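Local atomic coordinates of activated BY transcription factor SSRB (Salmonella enterica, PDB entry 2WNW), a protein that belongs to glycosyl hydrolase family 30 and joins a TIM-barrel domain to a beta-sandwich domain. Residues S62-E65 / K66-A69. Sequence-based numbering, arbitrary orientation.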
# COMPACT_ATOMS: atom_id res chain seq x y z
N SER A 62 11.46 -26.98 -31.68
CA SER A 62 10.84 -28.29 -31.84
C SER A 62 9.38 -28.22 -32.31
O SER A 62 8.77 -29.25 -32.58
CB SER A 62 10.91 -29.08 -30.54
OG SER A 62 9.96 -28.60 -29.59
N MET A 63 8.83 -27.01 -32.39
CA MET A 63 7.44 -26.84 -32.82
C MET A 63 7.30 -26.94 -34.33
O MET A 63 8.23 -26.61 -35.07
CB MET A 63 6.90 -25.48 -32.40
CG MET A 63 7.00 -25.15 -30.92
SD MET A 63 6.45 -23.46 -30.64
CE MET A 63 5.56 -23.66 -29.10
N SER A 64 6.13 -27.38 -34.78
CA SER A 64 5.86 -27.47 -36.21
C SER A 64 5.83 -26.02 -36.68
O SER A 64 5.69 -25.11 -35.87
CB SER A 64 4.51 -28.13 -36.47
OG SER A 64 3.45 -27.31 -35.99
N GLU A 65 5.95 -25.79 -37.98
CA GLU A 65 5.93 -24.43 -38.48
C GLU A 65 4.59 -23.76 -38.18
O GLU A 65 4.53 -22.55 -37.94
CB GLU A 65 6.22 -24.39 -39.98
CG GLU A 65 7.16 -23.26 -40.36
CD GLU A 65 8.51 -23.35 -39.66
OE1 GLU A 65 9.29 -22.38 -39.74
OE2 GLU A 65 8.80 -24.40 -39.04
N LYS A 66 3.53 -24.55 -38.19
CA LYS A 66 2.19 -24.04 -37.91
C LYS A 66 2.14 -23.54 -36.47
O LYS A 66 1.67 -22.43 -36.19
CB LYS A 66 1.15 -25.15 -38.11
CG LYS A 66 -0.29 -24.72 -37.89
CD LYS A 66 -1.25 -25.86 -38.19
CE LYS A 66 -2.71 -25.43 -38.04
NZ LYS A 66 -3.65 -26.54 -38.40
N THR A 67 2.62 -24.37 -35.55
CA THR A 67 2.63 -24.01 -34.14
C THR A 67 3.53 -22.81 -33.85
O THR A 67 3.18 -21.95 -33.04
CB THR A 67 3.05 -25.21 -33.27
OG1 THR A 67 2.10 -26.27 -33.42
CG2 THR A 67 3.11 -24.81 -31.80
N LYS A 68 4.69 -22.75 -34.51
CA LYS A 68 5.60 -21.63 -34.30
C LYS A 68 4.87 -20.31 -34.58
O LYS A 68 5.00 -19.35 -33.83
CB LYS A 68 6.82 -21.73 -35.22
CG LYS A 68 7.80 -22.85 -34.89
CD LYS A 68 9.04 -22.76 -35.77
CE LYS A 68 10.03 -23.87 -35.46
NZ LYS A 68 11.26 -23.77 -36.29
N ALA A 69 4.12 -20.28 -35.68
CA ALA A 69 3.37 -19.09 -36.07
C ALA A 69 2.32 -18.73 -35.02
O ALA A 69 2.19 -17.56 -34.64
CB ALA A 69 2.70 -19.32 -37.42
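Lys68 N donates to Ser64 O at 2.9 Å, and, one residue on, Ala69 N donates to Glu65 O at 3.2 Å; these two bonds close the first turns of helix 65-76.

Ser64 is the N-cap. With its OG between the backbone N and the carbonyl carbon (chi1 66°), the hydroxyl is folded back over the start of the helix, 3.1 Å from Thr67 N. A short, polar side chain suits this place because it can approach the amides of the first turn. Thr67 brings OG1 to 3.1 Å from Ser64 OG. Both hydroxyls hydrogen-bond to Asp359, Ser64 through OD2 and Thr67 through OD1, so one carboxylate grips the cap and the first turn together.

Nonpolar packing joins Met63, just ahead of the cap, to Thr67. CG2 of Thr67, anti to its own backbone N, meets Met63 SD at 3.8 Å, the two side chains crossing at about a right angle. Met63 offers a long, flexible thioether and Thr67 a methyl as well as a hydroxyl; both also touch Tyr354 and Leu361, on strands 352-355 and 360-363. Lys68 runs extended alongside Met63, its CG 3.7 Å from Met63 CB; its long aliphatic stem suits this place because it covers Met63 while carrying NZ to Glu65.

Glu65, bent at chi2 (60°), brings OE2 to 3.7 Å from Lys68 NZ, a long salt bridge that is probably weak.

Two hydroxyls sharing one carboxylate, and a methyl packed on a thioether, thus fix the buried side of this capped helix start against the small sheet, while the negative charge of Glu65 in the first turn probably interacts favourably with the helix dipole and partly offsets the lysine charge.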